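Local coordinates for phosphonopyruvate hydrolase (Variovorax sp., PDB 2HJP), which hydrolyses phosphonopyruvate to pyruvate and phosphate, cleaving its carbon-phosphorus bond with the help of a divalent metal ion, at residues M20-H23 / V27-L30; F44-S49 / N56-S61; E65-I70 / L78-D83; T84-A89 / H93-Q98. All coordinates share one frame; numbering follows the deposited sequence.

Contact 1 of 4, residues M20-H23 / V27-L30; sequences MAAH and VAKL. With NA (sodium ion), chain D.
V27 rests its CG2 methyl over one face of the H23 imidazole, 4.0 Å from the ring centroid and 27° off the ring normal, a CH-pi contact in which the methyl is about equally near CE1 and NE2. ND1 of the same ring is hydrogen-bonded to the carboxylate of E45, and A238 and I239 of helix 237-256 touch the ring. With CG between N and carbonyl carbon (chi1 46°), the H23 ring swings back to V27 although CB points away from the helix. The other branch of V27, CG1, lies anti to the backbone N (chi1 164°) and reaches A22 CA at 3.6 Å. Beside it the methyls of A22 and A28 meet, CB to CB 3.8 Å apart, and alanine suits both positions because the CA atoms here are only 5.1 Å apart. With an alanine in place of V27 the imidazole face would probably lose its covering methyl, and a gap would open beside A22. This is the turn from strand 17-21 into helix 25-34, the first beta-alpha step of the TIM barrel. H23 O binds the sodium ion at 2.7 Å, a site shared with S49. The chemistry is thus divided: an apolar seam fits strand end to helix, while the ring nitrogen and carbonyl of H23 serve a carboxylate and a cation.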
loop_
_atom_site.group_PDB
_atom_site.type_symbol
_atom_site.label_atom_id
_atom_site.label_comp_id
_atom_site.label_asym_id
_atom_site.label_seq_id
_atom_site.Cartn_x
_atom_site.Cartn_y
_atom_site.Cartn_z
ATOM N N MET A 20 -11.533 1.135 -23.197
ATOM C CA MET A 20 -10.148 1.645 -23.452
ATOM C C MET A 20 -9.213 1.451 -22.251
ATOM O O MET A 20 -9.563 1.694 -21.053
ATOM C CB MET A 20 -10.215 3.154 -23.771
ATOM C CG MET A 20 -8.830 3.869 -23.883
ATOM S SD MET A 20 -7.774 3.073 -25.113
ATOM C CE MET A 20 -8.566 3.650 -26.671
ATOM N N ALA A 21 -8.005 1.032 -22.585
ATOM C CA ALA A 21 -6.986 0.855 -21.579
ATOM C C ALA A 21 -6.697 2.166 -20.809
ATOM O O ALA A 21 -6.774 3.278 -21.366
ATOM C CB ALA A 21 -5.679 0.407 -22.279
ATOM N N ALA A 22 -6.322 2.027 -19.539
ATOM C CA ALA A 22 -5.920 3.155 -18.742
ATOM C C ALA A 22 -4.877 2.668 -17.747
ATOM O O ALA A 22 -5.048 1.593 -17.169
ATOM C CB ALA A 22 -7.100 3.795 -17.973
ATOM N N HIS A 23 -3.798 3.439 -17.563
ATOM C CA HIS A 23 -2.749 3.059 -16.579
ATOM C C HIS A 23 -2.847 3.933 -15.290
ATOM O O HIS A 23 -2.058 3.771 -14.330
ATOM C CB HIS A 23 -1.334 3.121 -17.217
ATOM C CG HIS A 23 -1.067 4.361 -18.017
ATOM N ND1 HIS A 23 -1.463 4.504 -19.343
ATOM C CD2 HIS A 23 -0.396 5.490 -17.702
ATOM C CE1 HIS A 23 -1.040 5.676 -19.797
ATOM N NE2 HIS A 23 -0.398 6.293 -18.817
ATOM N N VAL A 27 -5.977 9.117 -17.022
ATOM C CA VAL A 27 -6.184 8.549 -18.347
ATOM C C VAL A 27 -7.595 7.919 -18.410
ATOM O O VAL A 27 -8.285 8.023 -19.435
ATOM C CB VAL A 27 -5.121 7.446 -18.617
ATOM C CG1 VAL A 27 -5.559 6.588 -19.803
ATOM C CG2 VAL A 27 -3.694 8.144 -18.825
ATOM N N ALA A 28 -8.029 7.265 -17.328
ATOM C CA ALA A 28 -9.400 6.660 -17.338
ATOM C C ALA A 28 -10.425 7.769 -17.504
ATOM O O ALA A 28 -11.445 7.625 -18.221
ATOM C CB ALA A 28 -9.648 5.858 -16.035
ATOM N N LYS A 29 -10.210 8.887 -16.790
ATOM C CA LYS A 29 -11.125 10.022 -16.937
ATOM C C LYS A 29 -11.133 10.524 -18.392
ATOM O O LYS A 29 -12.212 10.857 -18.942
ATOM C CB LYS A 29 -10.740 11.141 -15.963
ATOM C CG LYS A 29 -11.672 12.386 -15.969
ATOM C CD LYS A 29 -11.311 13.278 -14.742
ATOM C CE LYS A 29 -12.335 14.374 -14.482
ATOM N NZ LYS A 29 -11.950 15.184 -13.275
ATOM N N LEU A 30 -9.971 10.560 -19.055
ATOM C CA LEU A 30 -10.002 11.034 -20.427
ATOM C C LEU A 30 -10.765 10.064 -21.321
ATOM O O LEU A 30 -11.460 10.510 -22.238
ATOM C CB LEU A 30 -8.594 11.280 -20.953
ATOM C CG LEU A 30 -7.885 12.443 -20.227
ATOM C CD1 LEU A 30 -6.380 12.397 -20.499
ATOM C CD2 LEU A 30 -8.489 13.799 -20.673
HETATM NA NA NA D . 0.534 3.960 -13.549
#

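Contact 2 of 4, residues F44-S49 / N56-S61; sequences FELSAS and NILSMS. With NA (sodium ion), chain D; PPR (phosphonopyruvate), chain G.
L46 and L58 meet through their methyls, CD2 to CD2 at 3.6 Å, with the two side chains crossing at about a right angle. The same methyl of L58 also lies against L46 CG and, at 4.0 Å, against the backbone N of S47, where the small serine lets the loop come close to the helix. Both leucines set CG anti to the backbone N, which extends each branched end toward the other, between helix 43-49 and the loop that leads into helix 60-71. H63 and M66 of that second helix touch L46 as well.

Further out, each end of the short helix is tied to a bound group. At its start F44 N donates to O2' of phosphonopyruvate at 2.8 Å, with an N-H...O angle of 151°; F44 belongs to the substrate-binding run that also includes W40, G41, S42 and G43. At its last turn S49 OG gives its proton to L46 O at 2.7 Å, tilted 21° from the carbonyl plane, and binds the sodium ion at 2.8 Å. Giving the proton to the carbonyl leaves the hydroxyl oxygen to face the metal, a task for which serine is well suited. The loop between the segments carries D54, the inferred nucleophile, whose side chain lies about 4 Å (nearest atoms) from that of S47. The leucine pair therefore supplies an apolar join beside the active site, while the helix meets the substrate with a backbone N-H and the sodium ion with a hydroxyl.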
loop_
_atom_site.group_PDB
_atom_site.type_symbol
_atom_site.label_atom_id
_atom_site.label_comp_id
_atom_site.label_asym_id
_atom_site.label_seq_id
_atom_site.Cartn_x
_atom_site.Cartn_y
_atom_site.Cartn_z
ATOM N N PHE A 44 -0.924 -5.007 -18.744
ATOM C CA PHE A 44 0.194 -4.666 -19.592
ATOM C C PHE A 44 0.495 -3.163 -19.396
ATOM O O PHE A 44 1.672 -2.735 -19.196
ATOM C CB PHE A 44 -0.180 -4.929 -21.081
ATOM C CG PHE A 44 0.914 -4.499 -22.043
ATOM C CD1 PHE A 44 2.011 -5.319 -22.259
ATOM C CD2 PHE A 44 0.874 -3.245 -22.641
ATOM C CE1 PHE A 44 3.086 -4.872 -23.083
ATOM C CE2 PHE A 44 1.906 -2.806 -23.443
ATOM C CZ PHE A 44 3.033 -3.646 -23.661
ATOM N N GLU A 45 -0.561 -2.356 -19.471
ATOM C CA GLU A 45 -0.378 -0.908 -19.269
ATOM C C GLU A 45 0.147 -0.553 -17.886
ATOM O O GLU A 45 1.057 0.261 -17.779
ATOM C CB GLU A 45 -1.654 -0.133 -19.480
ATOM C CG GLU A 45 -2.010 0.003 -20.983
ATOM C CD GLU A 45 -2.386 1.421 -21.356
ATOM O OE1 GLU A 45 -2.546 2.241 -20.409
ATOM O OE2 GLU A 45 -2.531 1.705 -22.566
ATOM N N LEU A 46 -0.403 -1.148 -16.819
ATOM C CA LEU A 46 0.095 -0.762 -15.512
ATOM C C LEU A 46 1.553 -1.267 -15.341
ATOM O O LEU A 46 2.405 -0.531 -14.845
ATOM C CB LEU A 46 -0.807 -1.339 -14.418
ATOM C CG LEU A 46 -0.461 -0.901 -13.030
ATOM C CD1 LEU A 46 -0.549 0.595 -12.914
ATOM C CD2 LEU A 46 -1.400 -1.577 -12.072
ATOM N N SER A 47 1.865 -2.496 -15.748
ATOM C CA SER A 47 3.254 -2.940 -15.594
ATOM C C SER A 47 4.165 -2.075 -16.493
ATOM O O SER A 47 5.274 -1.747 -16.124
ATOM C CB SER A 47 3.407 -4.466 -15.924
ATOM O OG SER A 47 3.000 -4.618 -17.270
ATOM N N ALA A 48 3.713 -1.706 -17.686
ATOM C CA ALA A 48 4.572 -0.885 -18.553
ATOM C C ALA A 48 4.843 0.454 -17.855
ATOM O O ALA A 48 5.975 0.983 -17.892
ATOM C CB ALA A 48 3.899 -0.662 -19.936
ATOM N N SER A 49 3.834 1.014 -17.192
ATOM C CA SER A 49 4.018 2.314 -16.533
ATOM C C SER A 49 5.038 2.244 -15.361
ATOM O O SER A 49 5.672 3.235 -15.008
ATOM C CB SER A 49 2.660 2.871 -16.078
ATOM O OG SER A 49 2.185 2.205 -14.940
ATOM N N ASN A 56 3.571 -11.239 -14.681
ATOM C CA ASN A 56 3.225 -11.426 -13.268
ATOM C C ASN A 56 4.334 -10.936 -12.328
ATOM O O ASN A 56 4.582 -11.494 -11.249
ATOM C CB ASN A 56 2.902 -12.892 -12.964
ATOM C CG ASN A 56 2.078 -13.579 -14.081
ATOM O OD1 ASN A 56 2.620 -14.297 -14.964
ATOM N ND2 ASN A 56 0.783 -13.370 -14.050
ATOM N N ILE A 57 4.996 -9.871 -12.718
ATOM C CA ILE A 57 6.031 -9.360 -11.845
ATOM C C ILE A 57 5.461 -8.303 -10.967
ATOM O O ILE A 57 5.772 -8.220 -9.811
ATOM C CB ILE A 57 7.198 -8.803 -12.672
ATOM C CG1 ILE A 57 7.947 -9.989 -13.275
ATOM C CG2 ILE A 57 8.103 -7.912 -11.760
ATOM C CD1 ILE A 57 8.978 -9.620 -14.334
ATOM N N LEU A 58 4.584 -7.483 -11.534
ATOM C CA LEU A 58 3.978 -6.400 -10.781
ATOM C C LEU A 58 3.142 -6.955 -9.644
ATOM O O LEU A 58 2.414 -7.923 -9.832
ATOM C CB LEU A 58 3.081 -5.604 -11.730
ATOM C CG LEU A 58 2.524 -4.315 -11.169
ATOM C CD1 LEU A 58 3.613 -3.180 -11.157
ATOM C CD2 LEU A 58 1.336 -3.979 -12.031
ATOM N N SER A 59 3.261 -6.388 -8.456
ATOM C CA SER A 59 2.463 -6.851 -7.331
ATOM C C SER A 59 0.926 -6.843 -7.595
ATOM O O SER A 59 0.402 -5.956 -8.223
ATOM C CB SER A 59 2.787 -5.951 -6.142
ATOM O OG SER A 59 1.714 -5.857 -5.216
ATOM N N MET A 60 0.201 -7.825 -7.100
ATOM C CA MET A 60 -1.246 -7.823 -7.309
ATOM C C MET A 60 -1.878 -6.615 -6.579
ATOM O O MET A 60 -2.848 -6.063 -7.022
ATOM C CB MET A 60 -1.901 -9.071 -6.735
ATOM C CG MET A 60 -3.322 -9.044 -7.046
ATOM S SD MET A 60 -4.232 -9.227 -5.594
ATOM C CE MET A 60 -4.543 -10.864 -5.920
ATOM N N SER A 61 -1.329 -6.287 -5.410
ATOM C CA SER A 61 -1.815 -5.147 -4.638
ATOM C C SER A 61 -1.709 -3.798 -5.442
ATOM O O SER A 61 -2.607 -2.919 -5.417
ATOM C CB SER A 61 -1.000 -5.119 -3.347
ATOM O OG SER A 61 -1.373 -4.013 -2.601
HETATM NA NA NA D . 0.534 3.960 -13.549
HETATM C C1 PPR G . -3.532 -6.415 -21.151
HETATM O O1 PPR G . -3.873 -5.293 -21.710
HETATM O "O2'" PPR G . -2.905 -6.510 -20.130
HETATM C C2 PPR G . -4.008 -7.634 -21.883
HETATM C C3 PPR G . -4.174 -7.802 -23.227
HETATM O O2 PPR G . -4.272 -8.656 -21.067
HETATM P P PPR G . -2.535 -8.282 -23.955
HETATM O O1P PPR G . -2.216 -9.652 -23.295
HETATM O O2P PPR G . -1.544 -7.150 -23.572
HETATM O O3P PPR G . -2.797 -8.445 -25.378
#

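Contact 3 of 4, residues E65-I70 / L78-D83; sequences EMMRAI and LIADID. With MG (magnesium ion), chain C; PPR (phosphonopyruvate), chain G.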
loop_
_atom_site.group_PDB
_atom_site.type_symbol
_atom_site.label_atom_id
_atom_site.label_comp_id
_atom_site.label_asym_id
_atom_site.label_seq_id
_atom_site.Cartn_x
_atom_site.Cartn_y
_atom_site.Cartn_z
ATOM N N GLU A 65 -5.130 -1.831 -6.083
ATOM C CA GLU A 65 -5.318 -0.431 -5.631
ATOM C C GLU A 65 -5.524 0.557 -6.807
ATOM O O GLU A 65 -6.267 1.509 -6.679
ATOM C CB GLU A 65 -4.152 -0.001 -4.718
ATOM C CG GLU A 65 -4.178 -0.829 -3.435
ATOM C CD GLU A 65 -5.622 -0.833 -2.742
ATOM O OE1 GLU A 65 -6.294 0.218 -2.567
ATOM O OE2 GLU A 65 -6.073 -1.885 -2.308
ATOM N N MET A 66 -4.864 0.309 -7.935
ATOM C CA MET A 66 -5.064 1.143 -9.102
ATOM C C MET A 66 -6.515 0.958 -9.557
ATOM O O MET A 66 -7.092 1.913 -10.048
ATOM C CB MET A 66 -4.097 0.740 -10.264
ATOM C CG MET A 66 -4.280 1.650 -11.528
ATOM S SD MET A 66 -4.348 3.430 -11.109
ATOM C CE MET A 66 -2.543 3.681 -10.813
ATOM N N MET A 67 -7.086 -0.248 -9.460
ATOM C CA MET A 67 -8.472 -0.432 -9.916
ATOM C C MET A 67 -9.383 0.376 -9.021
ATOM O O MET A 67 -10.330 1.016 -9.495
ATOM C CB MET A 67 -8.926 -1.907 -9.925
ATOM C CG MET A 67 -8.132 -2.823 -10.900
ATOM S SD MET A 67 -8.079 -2.205 -12.627
ATOM C CE MET A 67 -6.459 -1.487 -12.747
ATOM N N ARG A 68 -9.131 0.332 -7.713
ATOM C CA ARG A 68 -9.931 1.123 -6.759
ATOM C C ARG A 68 -9.934 2.614 -7.095
ATOM O O ARG A 68 -10.989 3.277 -7.119
ATOM C CB ARG A 68 -9.389 0.990 -5.321
ATOM C CG ARG A 68 -10.494 1.167 -4.291
ATOM C CD ARG A 68 -9.896 1.264 -2.850
ATOM N NE ARG A 68 -9.126 0.018 -2.622
ATOM C CZ ARG A 68 -9.672 -1.183 -2.424
ATOM N NH1 ARG A 68 -11.027 -1.360 -2.379
ATOM N NH2 ARG A 68 -8.856 -2.248 -2.361
ATOM N N ALA A 69 -8.736 3.135 -7.314
ATOM C CA ALA A 69 -8.574 4.519 -7.639
ATOM C C ALA A 69 -9.289 4.861 -8.982
ATOM O O ALA A 69 -9.930 5.880 -9.087
ATOM C CB ALA A 69 -7.012 4.835 -7.720
ATOM N N ILE A 70 -9.150 4.012 -9.998
ATOM C CA ILE A 70 -9.851 4.296 -11.267
ATOM C C ILE A 70 -11.391 4.253 -11.084
ATOM O O ILE A 70 -12.105 5.118 -11.548
ATOM C CB ILE A 70 -9.472 3.263 -12.362
ATOM C CG1 ILE A 70 -8.026 3.525 -12.835
ATOM C CG2 ILE A 70 -10.555 3.321 -13.555
ATOM C CD1 ILE A 70 -7.456 2.454 -13.753
ATOM N N LEU A 78 -15.682 -0.525 -15.160
ATOM C CA LEU A 78 -14.257 -0.844 -15.204
ATOM C C LEU A 78 -14.193 -2.370 -15.327
ATOM O O LEU A 78 -14.824 -3.089 -14.524
ATOM C CB LEU A 78 -13.579 -0.431 -13.870
ATOM C CG LEU A 78 -12.176 -1.011 -13.674
ATOM C CD1 LEU A 78 -11.268 -0.563 -14.823
ATOM C CD2 LEU A 78 -11.626 -0.520 -12.259
ATOM N N ILE A 79 -13.452 -2.839 -16.324
ATOM C CA ILE A 79 -13.221 -4.238 -16.567
ATOM C C ILE A 79 -11.774 -4.400 -16.095
ATOM O O ILE A 79 -10.855 -3.807 -16.703
ATOM C CB ILE A 79 -13.279 -4.532 -18.062
ATOM C CG1 ILE A 79 -14.640 -4.130 -18.634
ATOM C CG2 ILE A 79 -12.919 -6.014 -18.302
ATOM C CD1 ILE A 79 -14.807 -2.640 -18.902
ATOM N N ALA A 80 -11.561 -5.170 -15.023
ATOM C CA ALA A 80 -10.206 -5.380 -14.516
ATOM C C ALA A 80 -9.532 -6.666 -15.026
ATOM O O ALA A 80 -10.150 -7.741 -15.029
ATOM C CB ALA A 80 -10.245 -5.392 -12.960
ATOM N N ASP A 81 -8.256 -6.543 -15.422
ATOM C CA ASP A 81 -7.433 -7.658 -15.861
ATOM C C ASP A 81 -6.838 -8.377 -14.605
ATOM O O ASP A 81 -6.056 -7.780 -13.873
ATOM C CB ASP A 81 -6.286 -7.096 -16.715
ATOM C CG ASP A 81 -5.364 -8.161 -17.276
ATOM O OD1 ASP A 81 -5.527 -9.375 -16.997
ATOM O OD2 ASP A 81 -4.438 -7.747 -18.020
ATOM N N ILE A 82 -7.209 -9.631 -14.332
ATOM C CA ILE A 82 -6.606 -10.305 -13.166
ATOM C C ILE A 82 -5.672 -11.430 -13.583
ATOM O O ILE A 82 -5.456 -12.414 -12.851
ATOM C CB ILE A 82 -7.693 -10.797 -12.140
ATOM C CG1 ILE A 82 -8.637 -11.807 -12.789
ATOM C CG2 ILE A 82 -8.482 -9.569 -11.658
ATOM C CD1 ILE A 82 -9.510 -12.589 -11.811
ATOM N N ASP A 83 -5.103 -11.270 -14.773
ATOM C CA ASP A 83 -4.129 -12.220 -15.315
ATOM C C ASP A 83 -4.628 -13.653 -15.191
ATOM O O ASP A 83 -5.669 -13.957 -15.786
ATOM C CB ASP A 83 -2.777 -12.056 -14.603
ATOM C CG ASP A 83 -2.013 -10.739 -15.018
ATOM O OD1 ASP A 83 -0.805 -10.651 -14.639
ATOM O OD2 ASP A 83 -2.575 -9.786 -15.674
HETATM MG MG MG C . -3.020 -8.490 -19.345
HETATM C C1 PPR G . -3.532 -6.415 -21.151
HETATM O O1 PPR G . -3.873 -5.293 -21.710
HETATM O "O2'" PPR G . -2.905 -6.510 -20.130
HETATM C C2 PPR G . -4.008 -7.634 -21.883
HETATM C C3 PPR G . -4.174 -7.802 -23.227
HETATM O O2 PPR G . -4.272 -8.656 -21.067
HETATM P P PPR G . -2.535 -8.282 -23.955
HETATM O O1P PPR G . -2.216 -9.652 -23.295
HETATM O O2P PPR G . -1.544 -7.150 -23.572
HETATM O O3P PPR G . -2.797 -8.445 -25.378
HETATM O O HOH W 1 -3.642 -10.430 -18.755
HETATM O O HOH W 2 -1.558 -8.369 -17.805
HETATM O O HOH W 3 -1.433 -9.260 -20.483
#
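Helix 65-70 runs antiparallel to strand 78-81, their axes 9.9 Å apart at closest approach and their directions differing by 173°. M67 lies nearest A80 and I70 nearest L78. L78, with CG anti to its N (chi1 166°), lifts its CD2 methyl to M67 O at 3.4 Å and M67 CB at 3.8 Å, and its CD1 methyl faces I70 CG2. M67, bent at chi2 and chi3, folds its sulfur over the strand to lie 3.9 Å from A80 CB; the flexible thioether fits above a residue as small as alanine. Such a helix laid outside its strand is the alpha/beta layer of a TIM barrel, here helix 60-71 leading to the third strand. At the C-terminal end of that strand, where barrel enzymes place their active sites, D81 binds the magnesium ion through OD2 at 2.1 Å. Two oxygens of phosphonopyruvate, O2' and O2, and three waters complete six ligands. D81 OD1 accepts from D83 N in an Asx turn, and water 1 probably donates to it too, while D83 OD2 accepts from water 2; D83 is thus a second-shell residue held close to the metal. Within the helix R68 grips E65 side-on in a salt bridge, NE to OE1 and NH2 to OE2, each 2.8 Å, with the carboxylate at the edge of the guanidinium group, in its plane.

Contact 4 of 4, residues T84-A89 / H93-Q98; sequences TGFGNA and HYVVPQ
F86 sets CG anti to its carbonyl carbon (chi1 -55°), which turns the ring toward V95 on the helix. There V95 CG1 stands at the ring edge, near the ring plane, 4.1 Å from F86 CD2, with V95 CG2 at nearly the same distance from that carbon; the two side chains cross at about a right angle. A flat ring suits this place because its rim can rest against a branched side chain.

The backbone makes the bend possible. F86 itself has positive phi, and it stands between G85 and G87, whose backbone angles would press a CB against the preceding carbonyl O, so glycine is called for at both. G85 O comes within 4.4 Å of V95 CG2. This loop joins the third barrel strand, 78-81, to helix 89-102, a beta-alpha loop on the catalytic side of the TIM barrel, and the nearest atom of the F86 side chain is about 9 Å from the magnesium ion. N88 is the N-cap of the helix: its OD1 accepts from N91 N and, weakly, from V90 N, as an asparagine N-cap does. From A89 the helix proper begins, A89 O accepting from H93 N at 3.0 Å with an N-H...O angle of 161°. Alanine keeps that first turn slim where K137 of helix 131-144 packs, and the same lysine donates to the carbonyls of T84 and G87. Toward other subunits, N88 ND2 is hydrogen-bonded to K116 O of the third subunit, and H93 packs on V284 of the fourth subunit.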
loop_
_atom_site.group_PDB
_atom_site.type_symbol
_atom_site.label_atom_id
_atom_site.label_comp_id
_atom_site.label_asym_id
_atom_site.label_seq_id
_atom_site.Cartn_x
_atom_site.Cartn_y
_atom_site.Cartn_z
ATOM N N THR A 84 -3.901 -14.522 -14.455
ATOM C CA THR A 84 -4.378 -15.879 -14.308
ATOM C C THR A 84 -5.072 -16.111 -12.976
ATOM O O THR A 84 -5.169 -17.240 -12.523
ATOM C CB THR A 84 -3.251 -16.951 -14.430
ATOM O OG1 THR A 84 -2.276 -16.741 -13.411
ATOM C CG2 THR A 84 -2.615 -16.890 -15.747
ATOM N N GLY A 85 -5.533 -15.048 -12.337
ATOM C CA GLY A 85 -6.209 -15.184 -11.054
ATOM C C GLY A 85 -5.278 -15.148 -9.869
ATOM O O GLY A 85 -5.685 -15.396 -8.720
ATOM N N PHE A 86 -4.010 -14.847 -10.146
ATOM C CA PHE A 86 -2.982 -14.813 -9.091
ATOM C C PHE A 86 -2.865 -16.109 -8.303
ATOM O O PHE A 86 -2.547 -16.073 -7.134
ATOM C CB PHE A 86 -3.243 -13.681 -8.101
ATOM C CG PHE A 86 -3.349 -12.356 -8.757
ATOM C CD1 PHE A 86 -2.213 -11.787 -9.348
ATOM C CD2 PHE A 86 -4.584 -11.739 -8.927
ATOM C CE1 PHE A 86 -2.313 -10.634 -10.123
ATOM C CE2 PHE A 86 -4.701 -10.590 -9.679
ATOM C CZ PHE A 86 -3.556 -10.016 -10.297
ATOM N N GLY A 87 -3.093 -17.255 -8.927
ATOM C CA GLY A 87 -2.978 -18.493 -8.181
ATOM C C GLY A 87 -3.996 -19.491 -8.679
ATOM O O GLY A 87 -4.420 -19.399 -9.833
ATOM N N ASN A 88 -4.400 -20.434 -7.841
ATOM C CA ASN A 88 -5.346 -21.428 -8.296
ATOM C C ASN A 88 -6.768 -20.975 -7.924
ATOM O O ASN A 88 -6.987 -19.869 -7.466
ATOM C CB ASN A 88 -5.031 -22.792 -7.643
ATOM C CG ASN A 88 -5.061 -22.736 -6.115
ATOM O OD1 ASN A 88 -5.679 -21.834 -5.499
ATOM N ND2 ASN A 88 -4.379 -23.694 -5.486
ATOM N N ALA A 89 -7.735 -21.870 -8.059
ATOM C CA ALA A 89 -9.134 -21.516 -7.751
ATOM C C ALA A 89 -9.308 -21.007 -6.344
ATOM O O ALA A 89 -10.203 -20.195 -6.079
ATOM C CB ALA A 89 -10.098 -22.741 -8.005
ATOM N N HIS A 93 -11.029 -17.373 -5.500
ATOM C CA HIS A 93 -12.105 -17.150 -4.514
ATOM C C HIS A 93 -11.878 -16.016 -3.560
ATOM O O HIS A 93 -12.810 -15.306 -3.185
ATOM C CB HIS A 93 -12.291 -18.437 -3.700
ATOM C CG HIS A 93 -13.540 -18.442 -2.909
ATOM N ND1 HIS A 93 -14.726 -18.930 -3.407
ATOM C CD2 HIS A 93 -13.791 -18.032 -1.651
ATOM C CE1 HIS A 93 -15.650 -18.826 -2.476
ATOM N NE2 HIS A 93 -15.112 -18.291 -1.402
ATOM N N TYR A 94 -10.623 -15.831 -3.167
ATOM C CA TYR A 94 -10.265 -14.780 -2.239
ATOM C C TYR A 94 -10.010 -13.453 -2.950
ATOM O O TYR A 94 -10.222 -12.399 -2.383
ATOM C CB TYR A 94 -9.002 -15.159 -1.407
ATOM C CG TYR A 94 -9.304 -16.179 -0.306
ATOM C CD1 TYR A 94 -9.769 -15.769 0.951
ATOM C CD2 TYR A 94 -9.166 -17.528 -0.538
ATOM C CE1 TYR A 94 -10.097 -16.720 1.971
ATOM C CE2 TYR A 94 -9.487 -18.502 0.473
ATOM C CZ TYR A 94 -9.953 -18.081 1.729
ATOM O OH TYR A 94 -10.305 -19.013 2.704
ATOM N N VAL A 95 -9.564 -13.527 -4.184
ATOM C CA VAL A 95 -9.225 -12.366 -4.944
ATOM C C VAL A 95 -10.425 -11.647 -5.578
ATOM O O VAL A 95 -10.496 -10.465 -5.516
ATOM C CB VAL A 95 -8.195 -12.806 -6.054
ATOM C CG1 VAL A 95 -8.332 -11.991 -7.239
ATOM C CG2 VAL A 95 -6.813 -12.653 -5.505
ATOM N N VAL A 96 -11.374 -12.386 -6.140
ATOM C CA VAL A 96 -12.535 -11.775 -6.822
ATOM C C VAL A 96 -13.368 -10.787 -5.991
ATOM O O VAL A 96 -13.634 -9.657 -6.429
ATOM C CB VAL A 96 -13.386 -12.930 -7.518
ATOM C CG1 VAL A 96 -14.778 -12.400 -7.941
ATOM C CG2 VAL A 96 -12.565 -13.404 -8.794
ATOM N N PRO A 97 -13.699 -11.145 -4.755
ATOM C CA PRO A 97 -14.479 -10.239 -3.918
ATOM C C PRO A 97 -13.668 -8.927 -3.672
ATOM O O PRO A 97 -14.255 -7.884 -3.482
ATOM C CB PRO A 97 -14.711 -11.055 -2.610
ATOM C CG PRO A 97 -14.559 -12.490 -3.051
ATOM C CD PRO A 97 -13.478 -12.449 -4.125
ATOM N N GLN A 98 -12.338 -8.993 -3.669
ATOM C CA GLN A 98 -11.566 -7.746 -3.503
ATOM C C GLN A 98 -11.681 -6.817 -4.701
ATOM O O GLN A 98 -11.859 -5.620 -4.519
ATOM C CB GLN A 98 -10.103 -8.024 -3.228
ATOM C CG GLN A 98 -9.913 -8.625 -1.862
ATOM C CD GLN A 98 -8.478 -9.045 -1.661
ATOM O OE1 GLN A 98 -8.104 -10.237 -1.833
ATOM N NE2 GLN A 98 -7.657 -8.085 -1.330
#

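Overall arrangement
Read from the N terminus, the four contacts come in series, and none crosses or encloses another. Contact 1 closes the turn between the first barrel strand and helix 25-34; contact 2 closes the loop between helix 43-49 and the start of helix 60-71; contact 3 folds that helix back onto strand 78-81; contact 4 closes the loop from that strand into helix 89-102. Contacts 1 and 2 are joined through H23 and the sodium ion, contacts 2 and 3 through phosphonopyruvate. A28 packs on I70, tying helix 25-34 to helix 60-71 between contacts 1 and 3, and the segments of contacts 3 and 4 adjoin in sequence.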